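Side-chain contacts in Alr3699 protein (Nostoc sp., PDB 4XSO), which belongs to the GT-B glycosyltransferases, built from two Rossmann-like domains that face each other across a cleft: residues A[322-326]-A[327-331]; A[349-352]-A[353-357]; A[156-159]-A[160-163]; A[188-191]-A[192-195]; A[288-291]-A[292-296]. All blocks are in the same frame, centred on the assembly; numbering follows the deposited sequence.

Contact 1 (A[322-326]-A[327-331])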
# COMPACT_ATOMS: atom_id res chain seq x y z
N VAL A 322 17.65 -24.11 26.72
CA VAL A 322 18.21 -24.70 27.95
C VAL A 322 17.65 -26.07 28.12
O VAL A 322 16.47 -26.20 28.02
CB VAL A 322 17.82 -23.91 29.24
CG1 VAL A 322 18.26 -24.68 30.47
CG2 VAL A 322 18.39 -22.50 29.29
N GLU A 323 18.48 -27.08 28.38
CA GLU A 323 17.93 -28.36 28.90
C GLU A 323 18.27 -28.40 30.36
O GLU A 323 19.45 -28.29 30.73
CB GLU A 323 18.49 -29.61 28.22
CG GLU A 323 17.77 -30.00 26.95
CD GLU A 323 16.49 -30.77 27.20
OE1 GLU A 323 16.19 -31.16 28.38
OE2 GLU A 323 15.78 -31.00 26.20
N HIS A 324 17.21 -28.52 31.15
CA HIS A 324 17.22 -28.38 32.63
C HIS A 324 18.10 -29.43 33.24
O HIS A 324 17.96 -30.61 32.95
CB HIS A 324 15.76 -28.57 33.19
CG HIS A 324 15.66 -28.42 34.68
ND1 HIS A 324 15.56 -27.19 35.28
CD2 HIS A 324 15.70 -29.33 35.69
CE1 HIS A 324 15.50 -27.33 36.60
NE2 HIS A 324 15.59 -28.62 36.87
N GLY A 325 18.97 -28.97 34.12
CA GLY A 325 20.04 -29.67 34.73
C GLY A 325 21.25 -30.02 33.80
O GLY A 325 22.20 -30.58 34.25
N VAL A 326 21.16 -29.77 32.51
CA VAL A 326 22.28 -30.08 31.58
C VAL A 326 23.16 -28.90 31.32
O VAL A 326 24.41 -28.96 31.55
CB VAL A 326 21.76 -30.69 30.29
CG1 VAL A 326 22.91 -31.12 29.33
CG2 VAL A 326 20.88 -31.84 30.61
N ASN A 327 22.55 -27.82 30.85
CA ASN A 327 23.33 -26.61 30.44
C ASN A 327 22.69 -25.34 30.97
O ASN A 327 22.94 -24.25 30.52
CB ASN A 327 23.46 -26.59 28.93
CG ASN A 327 22.12 -26.86 28.25
OD1 ASN A 327 21.06 -26.39 28.70
ND2 ASN A 327 22.15 -27.75 27.25
N GLY A 328 21.84 -25.53 31.95
CA GLY A 328 21.15 -24.45 32.65
C GLY A 328 19.96 -25.00 33.47
O GLY A 328 19.78 -26.20 33.59
N PHE A 329 19.14 -24.10 33.97
CA PHE A 329 17.97 -24.44 34.78
C PHE A 329 16.79 -23.66 34.27
O PHE A 329 16.92 -22.52 33.78
CB PHE A 329 18.16 -24.10 36.23
CG PHE A 329 19.39 -24.73 36.83
CD1 PHE A 329 19.37 -26.00 37.30
CD2 PHE A 329 20.58 -24.01 36.89
CE1 PHE A 329 20.48 -26.58 37.87
CE2 PHE A 329 21.70 -24.58 37.40
CZ PHE A 329 21.65 -25.85 37.91
N LEU A 330 15.63 -24.28 34.43
CA LEU A 330 14.39 -23.68 33.96
C LEU A 330 13.44 -23.72 35.12
O LEU A 330 13.35 -24.73 35.76
CB LEU A 330 13.77 -24.42 32.80
CG LEU A 330 14.56 -24.41 31.50
CD1 LEU A 330 13.89 -25.37 30.51
CD2 LEU A 330 14.66 -22.99 31.00
N THR A 331 12.73 -22.64 35.38
CA THR A 331 11.72 -22.58 36.44
C THR A 331 10.44 -21.93 35.95
O THR A 331 10.45 -21.12 35.03
CB THR A 331 12.23 -21.72 37.60
OG1 THR A 331 12.52 -20.42 37.09
CG2 THR A 331 13.48 -22.31 38.17

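Contact 2 (A[349-352]-A[353-357])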
# COMPACT_ATOMS: atom_id res chain seq x y z
N ASP A 349 25.81 -27.29 45.52
CA ASP A 349 26.51 -28.21 44.63
C ASP A 349 27.40 -27.55 43.58
O ASP A 349 27.11 -27.49 42.40
CB ASP A 349 25.61 -29.23 43.98
CG ASP A 349 26.35 -30.60 43.73
OD1 ASP A 349 27.59 -30.69 43.35
OD2 ASP A 349 25.65 -31.63 43.91
N THR A 350 28.54 -27.19 44.07
CA THR A 350 29.55 -26.44 43.37
C THR A 350 30.08 -27.15 42.14
O THR A 350 30.19 -26.57 41.10
CB THR A 350 30.63 -26.11 44.39
OG1 THR A 350 29.99 -25.28 45.38
CG2 THR A 350 31.78 -25.32 43.78
N GLN A 351 30.37 -28.42 42.27
CA GLN A 351 30.86 -29.26 41.18
C GLN A 351 29.86 -29.47 40.02
O GLN A 351 30.20 -29.38 38.85
CB GLN A 351 31.18 -30.64 41.79
CG GLN A 351 31.63 -31.67 40.79
CD GLN A 351 33.03 -31.38 40.35
OE1 GLN A 351 33.94 -31.35 41.18
NE2 GLN A 351 33.22 -31.14 39.06
N LYS A 352 28.66 -29.91 40.36
CA LYS A 352 27.63 -30.07 39.39
C LYS A 352 27.38 -28.73 38.66
O LYS A 352 27.25 -28.69 37.43
CB LYS A 352 26.36 -30.55 40.11
CG LYS A 352 25.07 -30.46 39.35
CD LYS A 352 23.95 -31.08 40.18
CE LYS A 352 22.69 -30.27 40.07
NZ LYS A 352 21.73 -30.75 41.08
N THR A 353 27.34 -27.65 39.42
CA THR A 353 27.10 -26.34 38.89
C THR A 353 28.22 -25.95 37.89
O THR A 353 27.90 -25.46 36.79
CB THR A 353 26.97 -25.33 40.03
OG1 THR A 353 25.78 -25.64 40.80
CG2 THR A 353 26.86 -23.97 39.50
N ALA A 354 29.49 -26.21 38.20
CA ALA A 354 30.59 -25.89 37.21
C ALA A 354 30.48 -26.77 35.96
O ALA A 354 30.86 -26.34 34.90
CB ALA A 354 31.99 -26.04 37.79
N THR A 355 30.02 -28.01 36.09
CA THR A 355 29.94 -28.88 34.94
C THR A 355 28.85 -28.34 34.03
O THR A 355 29.05 -28.20 32.87
CB THR A 355 29.61 -30.28 35.37
OG1 THR A 355 30.66 -30.72 36.19
CG2 THR A 355 29.43 -31.20 34.21
N ILE A 356 27.70 -28.02 34.59
CA ILE A 356 26.62 -27.43 33.83
C ILE A 356 27.06 -26.16 33.07
O ILE A 356 26.67 -25.95 31.90
CB ILE A 356 25.45 -27.11 34.73
CG1 ILE A 356 24.81 -28.44 35.21
CG2 ILE A 356 24.43 -26.16 34.01
CD1 ILE A 356 23.76 -28.28 36.26
N ALA A 357 27.77 -25.32 33.76
CA ALA A 357 28.25 -24.05 33.22
C ALA A 357 29.22 -24.33 32.05
O ALA A 357 29.15 -23.71 30.99
CB ALA A 357 28.93 -23.21 34.30

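Contact 3 (A[156-159]-A[160-163])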
# COMPACT_ATOMS: atom_id res chain seq x y z
N ALA A 156 12.09 -17.52 11.23
CA ALA A 156 11.65 -17.37 12.63
C ALA A 156 12.83 -17.56 13.59
O ALA A 156 13.67 -18.39 13.35
CB ALA A 156 10.54 -18.35 12.94
N ASN A 157 12.91 -16.72 14.62
CA ASN A 157 14.05 -16.71 15.54
C ASN A 157 13.98 -17.81 16.57
O ASN A 157 14.95 -18.11 17.30
CB ASN A 157 14.24 -15.32 16.14
CG ASN A 157 13.05 -14.89 17.05
OD1 ASN A 157 12.01 -15.57 17.12
ND2 ASN A 157 13.25 -13.78 17.76
N SER A 158 12.90 -18.57 16.52
CA SER A 158 12.75 -19.67 17.45
C SER A 158 11.55 -20.54 17.03
O SER A 158 10.67 -20.09 16.27
CB SER A 158 12.51 -19.12 18.85
OG SER A 158 11.22 -18.55 18.92
N GLN A 159 11.59 -21.79 17.45
CA GLN A 159 10.39 -22.67 17.39
C GLN A 159 9.10 -22.05 18.01
O GLN A 159 8.04 -22.17 17.41
CB GLN A 159 10.68 -24.06 17.95
CG GLN A 159 11.69 -24.79 17.06
CD GLN A 159 12.15 -26.20 17.52
OE1 GLN A 159 12.04 -26.58 18.67
NE2 GLN A 159 12.73 -26.94 16.58
N ALA A 160 9.23 -21.32 19.10
CA ALA A 160 8.14 -20.58 19.75
C ALA A 160 7.52 -19.50 18.83
O ALA A 160 6.28 -19.45 18.66
CB ALA A 160 8.67 -19.90 21.00
N SER A 161 8.38 -18.71 18.16
CA SER A 161 7.91 -17.75 17.21
C SER A 161 7.29 -18.46 16.03
O SER A 161 6.26 -18.02 15.49
CB SER A 161 9.01 -16.76 16.77
OG SER A 161 9.43 -16.01 17.90
N GLN A 162 7.93 -19.51 15.57
CA GLN A 162 7.44 -20.22 14.40
C GLN A 162 6.07 -20.81 14.71
O GLN A 162 5.19 -20.78 13.90
CB GLN A 162 8.40 -21.35 14.05
CG GLN A 162 8.03 -22.23 12.84
CD GLN A 162 8.99 -23.39 12.72
OE1 GLN A 162 9.37 -23.98 13.70
NE2 GLN A 162 9.40 -23.70 11.53
N THR A 163 5.94 -21.42 15.88
CA THR A 163 4.64 -22.05 16.25
C THR A 163 3.56 -20.99 16.39
O THR A 163 2.44 -21.20 15.95
CB THR A 163 4.80 -22.81 17.60
OG1 THR A 163 5.53 -21.96 18.50
CG2 THR A 163 5.61 -23.97 17.40

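Contact 4 (A[188-191]-A[192-195])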
# COMPACT_ATOMS: atom_id res chain seq x y z
N LYS A 188 34.39 -14.33 26.38
CA LYS A 188 35.45 -14.91 27.19
C LYS A 188 36.09 -13.77 28.02
O LYS A 188 36.43 -12.71 27.48
CB LYS A 188 36.50 -15.56 26.29
CG LYS A 188 35.92 -16.72 25.51
CD LYS A 188 36.85 -17.20 24.43
CE LYS A 188 36.73 -18.71 24.28
NZ LYS A 188 35.35 -19.11 24.03
N THR A 189 36.20 -14.00 29.32
CA THR A 189 36.83 -13.07 30.27
C THR A 189 37.85 -13.82 31.16
O THR A 189 37.58 -14.90 31.62
CB THR A 189 35.75 -12.39 31.16
OG1 THR A 189 34.77 -11.79 30.32
CG2 THR A 189 36.36 -11.30 32.05
N SER A 190 39.05 -13.24 31.36
CA SER A 190 40.08 -13.88 32.19
C SER A 190 39.67 -13.89 33.65
O SER A 190 39.01 -12.92 34.09
CB SER A 190 41.41 -13.12 32.15
OG SER A 190 41.22 -11.73 32.48
N PRO A 191 40.13 -14.88 34.38
CA PRO A 191 39.99 -14.95 35.84
C PRO A 191 40.48 -13.72 36.58
O PRO A 191 39.87 -13.33 37.58
CB PRO A 191 40.85 -16.15 36.19
CG PRO A 191 40.60 -17.08 35.01
CD PRO A 191 40.62 -16.17 33.82
N SER A 192 41.53 -13.08 36.08
CA SER A 192 42.02 -11.90 36.77
C SER A 192 41.18 -10.63 36.51
O SER A 192 41.12 -9.76 37.37
CB SER A 192 43.51 -11.69 36.46
OG SER A 192 43.68 -11.51 35.07
N ASP A 193 40.54 -10.48 35.35
CA ASP A 193 39.54 -9.43 35.16
C ASP A 193 38.29 -9.69 36.04
O ASP A 193 37.75 -8.76 36.60
CB ASP A 193 39.08 -9.31 33.68
CG ASP A 193 40.12 -8.62 32.79
OD1 ASP A 193 41.07 -8.02 33.34
OD2 ASP A 193 40.01 -8.67 31.54
N ILE A 194 37.86 -10.95 36.14
CA ILE A 194 36.74 -11.34 36.96
C ILE A 194 37.01 -10.91 38.40
O ILE A 194 36.25 -10.15 38.96
CB ILE A 194 36.44 -12.86 36.90
CG1 ILE A 194 35.91 -13.25 35.52
CG2 ILE A 194 35.42 -13.28 37.97
CD1 ILE A 194 35.86 -14.77 35.29
N SER A 195 38.13 -11.34 38.95
CA SER A 195 38.47 -11.05 40.36
C SER A 195 38.53 -9.56 40.62
O SER A 195 38.00 -9.09 41.61
CB SER A 195 39.79 -11.73 40.76
OG SER A 195 40.06 -11.43 42.13

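Contact 5 (A[288-291]-A[292-296])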
# COMPACT_ATOMS: atom_id res chain seq x y z
N HIS A 288 17.49 -15.09 34.40
CA HIS A 288 16.48 -14.56 33.50
C HIS A 288 15.15 -14.89 34.17
O HIS A 288 14.91 -16.06 34.48
CB HIS A 288 16.61 -15.28 32.15
CG HIS A 288 15.50 -14.99 31.21
ND1 HIS A 288 14.35 -15.75 31.16
CD2 HIS A 288 15.34 -14.01 30.29
CE1 HIS A 288 13.53 -15.25 30.26
NE2 HIS A 288 14.10 -14.18 29.73
N THR A 289 14.31 -13.89 34.44
CA THR A 289 13.08 -14.15 35.22
C THR A 289 11.90 -13.40 34.62
O THR A 289 11.06 -12.91 35.37
CB THR A 289 13.25 -13.66 36.65
OG1 THR A 289 13.43 -12.23 36.66
CG2 THR A 289 14.46 -14.34 37.27
N SER A 290 11.88 -13.27 33.29
CA SER A 290 10.76 -12.64 32.58
C SER A 290 9.42 -13.38 32.81
O SER A 290 9.34 -14.61 32.85
CB SER A 290 11.05 -12.59 31.09
OG SER A 290 12.17 -11.75 30.85
N THR A 291 8.36 -12.60 32.94
CA THR A 291 7.04 -13.12 33.35
C THR A 291 6.13 -13.21 32.18
O THR A 291 5.00 -13.52 32.33
CB THR A 291 6.39 -12.22 34.41
OG1 THR A 291 6.36 -10.87 33.94
CG2 THR A 291 7.17 -12.28 35.68
N ALA A 292 6.65 -12.90 30.99
CA ALA A 292 5.91 -13.09 29.81
C ALA A 292 6.84 -13.80 28.81
O ALA A 292 8.05 -13.53 28.82
CB ALA A 292 5.45 -11.74 29.26
N PRO A 293 6.28 -14.71 27.98
CA PRO A 293 7.09 -15.53 27.13
C PRO A 293 7.83 -14.67 26.15
O PRO A 293 7.26 -13.79 25.56
CB PRO A 293 6.06 -16.37 26.36
CG PRO A 293 4.81 -16.36 27.20
CD PRO A 293 4.83 -15.00 27.82
N GLU A 294 9.10 -14.92 25.98
CA GLU A 294 9.93 -14.19 25.07
C GLU A 294 10.31 -15.09 23.88
O GLU A 294 10.44 -16.34 24.01
CB GLU A 294 11.20 -13.68 25.80
CG GLU A 294 10.90 -12.60 26.89
CD GLU A 294 12.12 -12.17 27.69
OE1 GLU A 294 13.21 -12.78 27.53
OE2 GLU A 294 12.01 -11.20 28.48
N PRO A 295 10.50 -14.47 22.71
CA PRO A 295 10.75 -15.27 21.51
C PRO A 295 12.13 -15.96 21.46
O PRO A 295 12.22 -17.05 20.97
CB PRO A 295 10.59 -14.27 20.36
CG PRO A 295 10.68 -12.93 20.98
CD PRO A 295 10.24 -13.06 22.40
N PHE A 296 13.14 -15.33 22.04
CA PHE A 296 14.51 -15.80 22.11
C PHE A 296 15.26 -15.00 23.21
O PHE A 296 15.49 -13.79 23.07
CB PHE A 296 15.23 -15.43 20.81
CG PHE A 296 16.64 -15.97 20.71
CD1 PHE A 296 17.71 -15.30 21.27
CD2 PHE A 296 16.88 -17.19 20.04
CE1 PHE A 296 19.01 -15.82 21.14
CE2 PHE A 296 18.17 -17.70 19.91
CZ PHE A 296 19.22 -17.01 20.47

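Contact 1 (A[322-326]-A[327-331])
N327 folds its side chain back onto the backbone of E323, and this exchange is the tight end of the turn. OD1 of N327 accepts from E323 N at 2.7 Å, while N327 N gives its own hydrogen to E323 O at 3.1 Å. With chi1 at 47°, CG of N327 stands between its backbone N and carbonyl carbon, which brings the amide back over the loop. E323 O takes a second N-H, from V326, so two backbone donors grip one carbonyl. V322 packs from the buried side: its CG1 lies 3.5 Å from G328 C, and its CB is 3.7 Å from L330 CD2, the two side chains sliding past each other in opposite directions. Residues 323-326 form a type II beta turn, G325 taking the positive phi, and deliver the chain into strand 329-331, an edge strand of the second domain's parallel sheet. Here the H324 ring serves the strand as a backbone neighbour would: ND1 accepts from L330 N at 3.0 Å, the donor lying in the ring plane. F329 turns its ring edge toward the face of H324 in an offset edge-to-face pair, centroids 5.9 Å apart and planes at 79°. On the protein side, F329 rests on I342 and C346 of helix 336-348, and N327 on A360 and I363 of helix 350-368. The outer side is looser. The carboxylate of E323 leads away from the turn, and V326 lies exposed, its CG1 3.7 Å from N327 N.

Contact 2 (A[349-352]-A[353-357])
D349 O receives two hydrogen bonds from T353, one from its backbone N and one from its hydroxyl, at the start of helix 350-368. D349 is the N-cap: its OD1 accepts from K352 N in a long capping bond of 3.3 Å that meets the carboxylate from above its plane. D349 is also where the chain leaves helix 336-348, so a single residue separates the two helices. The T353 hydroxyl, 2.8 Å from D349 O, comes from well above the carbonyl plane, whereas T353 N makes the usual helical bond. T355 repeats the pairing on Q351 O, but there OG1 and N arrive from opposite faces of the carbonyl plane. In both threonines OG1 sits anti to the carbonyl carbon (chi1 -66° in T353, -62° in T355), which lays the hydroxyl back over the preceding turn. The buried side is formed by T353, which touches C346 of helix 336-348 and P309, and by I356; T350, Q351 and A354 are exposed. I356 can be followed outward. Its CB passes 3.6 Å from K352 O, the carbonyl that I356 N also bonds. CG1 comes nearer still, 3.3 Å from the same oxygen. CG2 leaves on the other branch and packs on the backbone N of G328. At the tip, CD1 lies beside the aliphatic part of K352, the two side chains running the same way, with I356 CD1 4.0 Å from K352 CG. The F329 ring packs against the same methyl, I356 CD1 lying 3.6 Å from F329 CZ.

Contact 3 (A[156-159]-A[160-163])
S158 caps helix 159-167, its OG accepting from S161 N at 2.9 Å in a nearly straight bond. OG stands between the backbone N and the carbonyl carbon of S158 (chi1 71°), the setting that turns it toward the first helical turn. The same hydroxyl is bonded to P295 O, so it ties the helix start to another loop. A second side-chain bond lies alongside: S161 OG gives its hydrogen to N157 OD1 at 2.7 Å, within the plane of that amide. The other end of the N157 amide, ND2, is hydrogen-bonded to a glycerol, probably from the crystallisation liquor. T163 OG1 comes equally close to Q159 O, at 2.7 Å, but its single proton may instead go to A160 O.

Backbone bonds follow the helical pattern, from Q162 N to S158 O and from T163 N to Q159 O. Beyond the contact the carboxylate of E320 accepts from Q159 N and A160 N, so the first N-H groups of the helix are met by a negative group, which would suit the positive end of the helix dipole.

Apolar contact is modest: A156 CB rests on Q162 CB at 3.8 Å. Separately, the Q159 and Q162 chains run side by side in van der Waals alignment, their amide planes 18° apart; the Q162 amide finds its own partners in T175 and a glycerol.

The turn joins strand 153-156 to helix 159-167 in a beta-alpha-beta unit. A156 pairs with strand 175-177, where V177 touches both glutamines, and E320 and P295 approach from the other domain.

Contact 4 (A[188-191]-A[192-195])
T189 lays its CG2 methyl across the start of helix 191-201, at about a right angle to the side chain of D193, and its position relative to I194 is that of a hydrophobic staple, the residue before the N-cap meeting the fourth residue after it. A chi1 of -54° sets OG1 of T189 beside the backbone N and leaves the methyl CG2 anti to it, aimed at the helix. CG2 touches D193 CB at 3.7 Å and I194 CG1 at 4.0 Å. Both T189 and I194 also rest on A281 of helix 276-282, so the staple lies between two helices. S190 is the N-cap, with P191 at the first helical position, where no N-H is needed. S190 OG accepts from D193 N at 3.2 Å, and the carboxylate of D193 stands beside that hydroxyl without completing a capping box. The helical ladder begins with I194 N on S190 O and continues with S195 N on P191 O. On the solvent side S192 carries its hydroxyl back toward the cap, leaving S192 OG 3.6 Å from S190 OG.

Contact 5 (A[288-291]-A[292-296])
The H288, S290 and E294 cluster lies in the loop that follows strand 285-287 and leads into helix 298-305, on the part of the second domain that faces the first. In sequence, E294 fits the first glutamate of the E-x7-E motif of this glycosyltransferase family. Its carboxylate is shared between two side chains. OE1 accepts from H288 NE2 at 2.8 Å, a His-carboxylate bond with an N-H...O angle of 166°. The oxygen lies in the ring plane at the edge of the imidazole, yet NE2 meets the carboxylate from well above its plane, the two flat groups being 75° apart. The other oxygen, OE2, takes the hydroxyl of S290 at 2.4 Å, a very short hydrogen bond whose exact length is doubtful. With one partner on each oxygen, the carboxylate is probably held in its rotation. E294 reaches this place with its chain extended beyond CG (chi2 176°), coming from the opposite direction to H288. The S290 backbone N lies 4.0 Å above one face of the H288 ring, offset toward its rim, and ND1 of H288 makes a weak bond with A313 N. Beside the pair, K219 touches both S290 and E294. The chain between S290 and E294 runs through T291, A292 and P293, of which P293 is exposed, and T291 OG1 is bonded to W218 O. H288 pairs with V311 of the neighbouring strand 310-313 and packs on I300 of helix 298-305, while F296 touches Y179 and N180 and also V301 of that helix.

Contacts 1 and 2 form one continuous patch, their centres 12 Å apart, with I356 of the helix packed into the turn. Contacts 3 and 5 meet across the two domains, centres 14 Å apart: S161 OG lies 3.2 Å from P295 CB, and N157 O lies 3.5 Å from F296 CD2. A glycerol at N157, probably from the crystallisation liquor, lies near this meeting of the domains and may mark a pocket. Contact 5 approaches contact 1 to about 6 Å between nearest atoms without touching. Contact 4 stands apart on the periphery, its centre 18 Å from that of contact 2. Contacts 2, 3 and 4 share an N-cap, whereas contacts 1 and 5 are turn and loop.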